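Local coordinates for protein dipeptide Epimerase (Enterococcus faecalis V583, PDB 3JVA) that belongs to the mandelate racemase/muconate lactonizing enzyme family, enolase-like proteins that carry a TIM-type barrel domain, here with a bound magnesium ion, at residues B[125-129]-B[305-310]; B[298-303]-B[349-353]. All coordinates share one frame; numbering follows the deposited sequence.

Contact 1: B[125-129]-B[305-310]; sequences YDNQV and AHLAAA
V129 lays both methyl groups over an alanine-lined face of the helix segment 305-310. The site belongs to the modified TIM barrel of the enolase-like fold. V129 is the second residue of the barrel strand 128-134, and helix 298-310 packs against that strand close to strand 314-317. CG1 of V129 lies between its backbone N and carbonyl carbon (chi1 61°), which spreads the two branches along the helix. V129 CG1 meets A305 CB at 4.1 Å. V129 CG2 goes to the next turn and meets A308 CB at 4.1 Å. The branch point sits over A309, with V129 CB and A309 CB 4.4 Å apart. A317 of strand 314-317 and L342 of strand 341-343 also pack on V129.

A309 has the most buried surface of the contact. Its methyl points into the bend of 125-129 and touches two carbonyl oxygens, A309 CB to Q128 O at 3.5 Å and A309 CB to D126 O at 3.5 Å. The small side chain of A309 is consistent with so close an approach of the loop backbone.

The last carbonyls of the helix turn toward the loop before the strand. Y125 N donates to A310 O at 3.1 Å, with an N-H...O angle of 157°. D126 N gives A309 O a weak, bent bond. Y125 CB still touches A310 O, at 3.1 Å. Beyond it the ring leads away, and OH bonds to E86 of the second subunit, with a weaker bond to K312. D126 also turns its carboxylate away from the helix. There N127 N reaches D126 OD1 at 2.7 Å, on the anti side and 23° out of the carboxylate plane.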
ATOM      1  N   TYR B 125       7.788  38.211  10.999  1.00 22.73           N
ATOM      2  CA  TYR B 125       6.469  38.414  10.393  1.00 22.94           C
ATOM      3  C   TYR B 125       5.623  39.480  11.089  1.00 24.85           C
ATOM      4  O   TYR B 125       4.947  40.275  10.428  1.00 24.93           O
ATOM      5  CB  TYR B 125       5.697  37.097  10.354  1.00 21.44           C
ATOM      6  CG  TYR B 125       4.546  37.097   9.370  1.00 20.76           C
ATOM      7  CD1 TYR B 125       4.775  37.229   8.002  1.00 20.41           C
ATOM      8  CD2 TYR B 125       3.229  36.938   9.804  1.00 24.14           C
ATOM      9  CE1 TYR B 125       3.720  37.203   7.084  1.00 20.81           C
ATOM     10  CE2 TYR B 125       2.169  36.909   8.894  1.00 23.56           C
ATOM     11  CZ  TYR B 125       2.423  37.042   7.539  1.00 22.56           C
ATOM     12  OH  TYR B 125       1.382  37.018   6.636  1.00 24.05           O
ATOM     13  N   ASP B 126       5.664  39.508  12.417  1.00 23.55           N
ATOM     14  CA  ASP B 126       4.892  40.489  13.178  1.00 25.32           C
ATOM     15  C   ASP B 126       5.620  40.793  14.488  1.00 24.96           C
ATOM     16  O   ASP B 126       6.545  40.075  14.869  1.00 24.32           O
ATOM     17  CB  ASP B 126       3.499  39.928  13.479  1.00 24.53           C
ATOM     18  CG  ASP B 126       2.444  41.008  13.616  1.00 27.77           C
ATOM     19  OD1 ASP B 126       2.796  42.167  13.922  1.00 27.50           O
ATOM     20  OD2 ASP B 126       1.252  40.687  13.432  1.00 28.23           O
ATOM     21  N   ASN B 127       5.206  41.857  15.175  1.00 26.27           N
ATOM     22  CA  ASN B 127       5.828  42.226  16.444  1.00 26.28           C
ATOM     23  C   ASN B 127       4.836  42.107  17.596  1.00 27.57           C
ATOM     24  O   ASN B 127       5.050  42.653  18.676  1.00 27.08           O
ATOM     25  CB  ASN B 127       6.369  43.656  16.378  1.00 28.14           C
ATOM     26  CG  ASN B 127       5.273  44.688  16.211  1.00 30.22           C
ATOM     27  OD1 ASN B 127       4.107  44.349  16.029  1.00 26.94           O
ATOM     28  ND2 ASN B 127       5.648  45.959  16.265  1.00 32.93           N
ATOM     29  N   GLN B 128       3.746  41.390  17.358  1.00 25.97           N
ATOM     30  CA  GLN B 128       2.727  41.198  18.380  1.00 26.33           C
ATOM     31  C   GLN B 128       1.949  39.928  18.067  1.00 25.42           C
ATOM     32  O   GLN B 128       2.027  39.404  16.954  1.00 26.59           O
ATOM     33  CB  GLN B 128       1.772  42.396  18.399  1.00 25.48           C
ATOM     34  CG  GLN B 128       0.932  42.525  17.134  1.00 28.25           C
ATOM     35  CD  GLN B 128       0.111  43.805  17.097  1.00 30.03           C
ATOM     36  OE1 GLN B 128      -0.822  43.928  16.310  1.00 33.22           O
ATOM     37  NE2 GLN B 128       0.469  44.767  17.939  1.00 30.50           N
ATOM     38  N   VAL B 129       1.199  39.434  19.044  1.00 24.88           N
ATOM     39  CA  VAL B 129       0.410  38.229  18.838  1.00 25.14           C
ATOM     40  C   VAL B 129      -0.799  38.196  19.769  1.00 25.18           C
ATOM     41  O   VAL B 129      -0.725  38.620  20.918  1.00 25.78           O
ATOM     42  CB  VAL B 129       1.282  36.961  19.035  1.00 27.58           C
ATOM     43  CG1 VAL B 129       1.826  36.908  20.448  1.00 26.59           C
ATOM     44  CG2 VAL B 129       0.474  35.712  18.707  1.00 27.49           C
ATOM     45  N   ALA B 305       5.969  33.817  22.680  1.00 17.34           N
ATOM     46  CA  ALA B 305       5.300  34.929  22.014  1.00 19.50           C
ATOM     47  C   ALA B 305       6.153  35.506  20.885  1.00 18.58           C
ATOM     48  O   ALA B 305       5.637  35.830  19.817  1.00 19.46           O
ATOM     49  CB  ALA B 305       4.948  36.018  23.033  1.00 19.17           C
ATOM     50  N   HIS B 306       7.458  35.636  21.115  1.00 19.38           N
ATOM     51  CA  HIS B 306       8.349  36.147  20.075  1.00 19.06           C
ATOM     52  C   HIS B 306       8.342  35.187  18.888  1.00 18.47           C
ATOM     53  O   HIS B 306       8.304  35.611  17.738  1.00 20.32           O
ATOM     54  CB  HIS B 306       9.774  36.305  20.624  1.00 18.61           C
ATOM     55  CG  HIS B 306       9.986  37.583  21.377  1.00 19.77           C
ATOM     56  ND1 HIS B 306      10.505  38.715  20.786  1.00 18.54           N
ATOM     57  CD2 HIS B 306       9.694  37.925  22.654  1.00 20.40           C
ATOM     58  CE1 HIS B 306      10.524  39.699  21.667  1.00 20.74           C
ATOM     59  NE2 HIS B 306      10.036  39.247  22.809  1.00 21.76           N
ATOM     60  N   LEU B 307       8.378  33.890  19.173  1.00 18.29           N
ATOM     61  CA  LEU B 307       8.356  32.886  18.117  1.00 18.23           C
ATOM     62  C   LEU B 307       7.037  32.933  17.342  1.00 19.02           C
ATOM     63  O   LEU B 307       7.028  32.912  16.109  1.00 18.84           O
ATOM     64  CB  LEU B 307       8.532  31.488  18.710  1.00 19.40           C
ATOM     65  CG  LEU B 307       8.433  30.353  17.682  1.00 19.74           C
ATOM     66  CD1 LEU B 307       9.502  30.526  16.597  1.00 20.46           C
ATOM     67  CD2 LEU B 307       8.593  29.019  18.385  1.00 19.46           C
ATOM     68  N   ALA B 308       5.929  32.989  18.074  1.00 18.38           N
ATOM     69  CA  ALA B 308       4.605  33.023  17.457  1.00 19.64           C
ATOM     70  C   ALA B 308       4.461  34.256  16.575  1.00 20.70           C
ATOM     71  O   ALA B 308       4.008  34.168  15.434  1.00 20.58           O
ATOM     72  CB  ALA B 308       3.527  33.017  18.536  1.00 20.98           C
ATOM     73  N   ALA B 309       4.859  35.409  17.098  1.00 18.91           N
ATOM     74  CA  ALA B 309       4.760  36.638  16.327  1.00 20.30           C
ATOM     75  C   ALA B 309       5.646  36.595  15.084  1.00 19.86           C
ATOM     76  O   ALA B 309       5.273  37.106  14.029  1.00 21.33           O
ATOM     77  CB  ALA B 309       5.146  37.831  17.199  1.00 20.66           C
ATOM     78  N   ALA B 310       6.815  35.974  15.209  1.00 19.47           N
ATOM     79  CA  ALA B 310       7.769  35.905  14.105  1.00 18.78           C
ATOM     80  C   ALA B 310       7.425  34.970  12.953  1.00 18.42           C
ATOM     81  O   ALA B 310       7.785  35.246  11.808  1.00 17.86           O
ATOM     82  CB  ALA B 310       9.150  35.546  14.644  1.00 18.72           C
TER

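Contact 2: B[298-303]-B[349-353]; sequences TIGITA and GLGIS
The flat peptide group of L350 offers its carbonyl oxygen to a methyl: T302 CG2 touches L350 O at 3.4 Å. One turn back in the helix, the T298 carbonyl is approached from opposite faces of its plane by T302 N and T302 OG1. The hydroxyl bond is short, T302 OG1 to T298 O at 2.7 Å.

The remaining contacts are made mostly by methyl groups. I352 runs out straight, CG1 anti to the carbonyl carbon and CD1 anti to CA (chi2 175°), and meets T302 tip to tip. Its CD1 lies 3.8 Å from T302 OG1, and I352 CD1 is also 3.8 Å from I299 CA. T298 CG2 borders the same methyl. L350 crosses I299 at about a right angle, with L350 CD1 on I299 CG2 at 4.2 Å. The other branch, L350 CD2, rests on A303 CA at 3.7 Å.

This packing joins helix 298-310 of the barrel domain to the C-terminal tail. From the N-terminal domain, Y45 packs on I299 and I352. I104 packs on I299, A303 and L350. The buried T302 hydroxyl also bonds to V334 N, so it is satisfied. Across this interface the packing is by methyls and shape, while the tail's polar hold comes from outside, as from L350 N to D108.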
ATOM      1  N   THR B 298       6.710  33.955  33.065  1.00 18.69           N
ATOM      2  CA  THR B 298       7.110  35.043  32.186  1.00 19.72           C
ATOM      3  C   THR B 298       8.130  34.728  31.094  1.00 21.08           C
ATOM      4  O   THR B 298       7.907  35.044  29.925  1.00 21.73           O
ATOM      5  CB  THR B 298       7.621  36.233  33.014  1.00 21.02           C
ATOM      6  OG1 THR B 298       6.644  36.562  34.010  1.00 21.35           O
ATOM      7  CG2 THR B 298       7.860  37.438  32.121  1.00 21.84           C
ATOM      8  N   ILE B 299       9.248  34.116  31.460  1.00 20.18           N
ATOM      9  CA  ILE B 299      10.271  33.813  30.463  1.00 20.39           C
ATOM     10  C   ILE B 299       9.773  32.852  29.377  1.00 19.38           C
ATOM     11  O   ILE B 299       9.918  33.120  28.183  1.00 17.84           O
ATOM     12  CB  ILE B 299      11.520  33.226  31.126  1.00 20.60           C
ATOM     13  CG1 ILE B 299      12.098  34.245  32.116  1.00 22.86           C
ATOM     14  CG2 ILE B 299      12.552  32.869  30.059  1.00 20.14           C
ATOM     15  CD1 ILE B 299      13.196  33.692  33.009  1.00 22.75           C
ATOM     16  N   GLY B 300       9.187  31.737  29.792  1.00 19.98           N
ATOM     17  CA  GLY B 300       8.682  30.781  28.823  1.00 20.70           C
ATOM     18  C   GLY B 300       7.633  31.388  27.907  1.00 20.26           C
ATOM     19  O   GLY B 300       7.642  31.166  26.694  1.00 18.56           O
ATOM     20  N   ILE B 301       6.726  32.168  28.486  1.00 20.47           N
ATOM     21  CA  ILE B 301       5.670  32.792  27.708  1.00 19.70           C
ATOM     22  C   ILE B 301       6.230  33.799  26.715  1.00 18.90           C
ATOM     23  O   ILE B 301       5.800  33.852  25.563  1.00 18.23           O
ATOM     24  CB  ILE B 301       4.649  33.512  28.621  1.00 19.59           C
ATOM     25  CG1 ILE B 301       3.816  32.479  29.390  1.00 19.45           C
ATOM     26  CG2 ILE B 301       3.768  34.431  27.792  1.00 20.83           C
ATOM     27  CD1 ILE B 301       2.943  31.590  28.490  1.00 21.39           C
ATOM     28  N   THR B 302       7.190  34.598  27.162  1.00 18.81           N
ATOM     29  CA  THR B 302       7.776  35.614  26.300  1.00 18.65           C
ATOM     30  C   THR B 302       8.504  34.994  25.114  1.00 19.34           C
ATOM     31  O   THR B 302       8.358  35.453  23.976  1.00 18.35           O
ATOM     32  CB  THR B 302       8.721  36.522  27.113  1.00 20.30           C
ATOM     33  OG1 THR B 302       7.976  37.113  28.186  1.00 19.46           O
ATOM     34  CG2 THR B 302       9.292  37.636  26.235  1.00 18.20           C
ATOM     35  N   ALA B 303       9.269  33.938  25.370  1.00 19.71           N
ATOM     36  CA  ALA B 303       9.991  33.270  24.298  1.00 20.56           C
ATOM     37  C   ALA B 303       8.984  32.764  23.265  1.00 19.62           C
ATOM     38  O   ALA B 303       9.144  32.982  22.066  1.00 19.57           O
ATOM     39  CB  ALA B 303      10.812  32.105  24.860  1.00 20.19           C
ATOM     40  N   GLY B 349      16.399  41.034  22.523  1.00 21.29           N
ATOM     41  CA  GLY B 349      16.129  39.706  23.043  1.00 21.03           C
ATOM     42  C   GLY B 349      14.710  39.573  23.570  1.00 21.28           C
ATOM     43  O   GLY B 349      13.755  39.971  22.903  1.00 21.59           O
ATOM     44  N   LEU B 350      14.577  39.017  24.771  1.00 21.05           N
ATOM     45  CA  LEU B 350      13.273  38.830  25.396  1.00 22.12           C
ATOM     46  C   LEU B 350      12.784  40.080  26.119  1.00 23.17           C
ATOM     47  O   LEU B 350      11.625  40.148  26.524  1.00 23.40           O
ATOM     48  CB  LEU B 350      13.329  37.677  26.398  1.00 20.03           C
ATOM     49  CG  LEU B 350      13.710  36.298  25.857  1.00 20.80           C
ATOM     50  CD1 LEU B 350      13.915  35.343  27.018  1.00 21.77           C
ATOM     51  CD2 LEU B 350      12.622  35.791  24.918  1.00 21.89           C
ATOM     52  N   GLY B 351      13.670  41.061  26.283  1.00 25.65           N
ATOM     53  CA  GLY B 351      13.305  42.287  26.980  1.00 25.73           C
ATOM     54  C   GLY B 351      13.086  42.027  28.462  1.00 25.86           C
ATOM     55  O   GLY B 351      12.362  42.759  29.142  1.00 25.53           O
ATOM     56  N   ILE B 352      13.734  40.985  28.967  1.00 21.84           N
ATOM     57  CA  ILE B 352      13.603  40.587  30.364  1.00 22.17           C
ATOM     58  C   ILE B 352      14.859  40.874  31.190  1.00 23.25           C
ATOM     59  O   ILE B 352      15.979  40.828  30.676  1.00 25.19           O
ATOM     60  CB  ILE B 352      13.252  39.076  30.443  1.00 21.93           C
ATOM     61  CG1 ILE B 352      11.826  38.863  29.918  1.00 22.47           C
ATOM     62  CG2 ILE B 352      13.398  38.552  31.865  1.00 21.47           C
ATOM     63  CD1 ILE B 352      11.409  37.404  29.831  1.00 21.69           C
ATOM     64  N   SER B 353      14.655  41.193  32.466  1.00 25.11           N
ATOM     65  CA  SER B 353      15.752  41.469  33.393  1.00 25.68           C
ATOM     66  C   SER B 353      15.344  40.994  34.788  1.00 26.46           C
ATOM     67  O   SER B 353      14.209  40.555  34.993  1.00 25.92           O
ATOM     68  CB  SER B 353      16.075  42.967  33.419  1.00 27.63           C
ATOM     69  OG  SER B 353      14.948  43.732  33.807  1.00 27.89           O
TER

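How the contacts relate
Contact 1 and contact 2 share helix 298-310, and their centres are about 13 Å apart. Contact 2 uses its first turns and contact 1 its last. The segments alternate along the chain. The barrel's first strand and the C-terminal tail both pack on the same helix. H306, in the helix segment of contact 1, touches the tail of contact 2: H306 CE1 packs on G349 O at 3.5 Å, while H306 ND1 bonds to Y119 N. L118, which touches H306, also shares a backbone bond with G349. Neither contact supplies a magnesium ligand; these are D189, E215 and D240. Contact 1 borders the second subunit through Y125, whereas contact 2 stays within one chain.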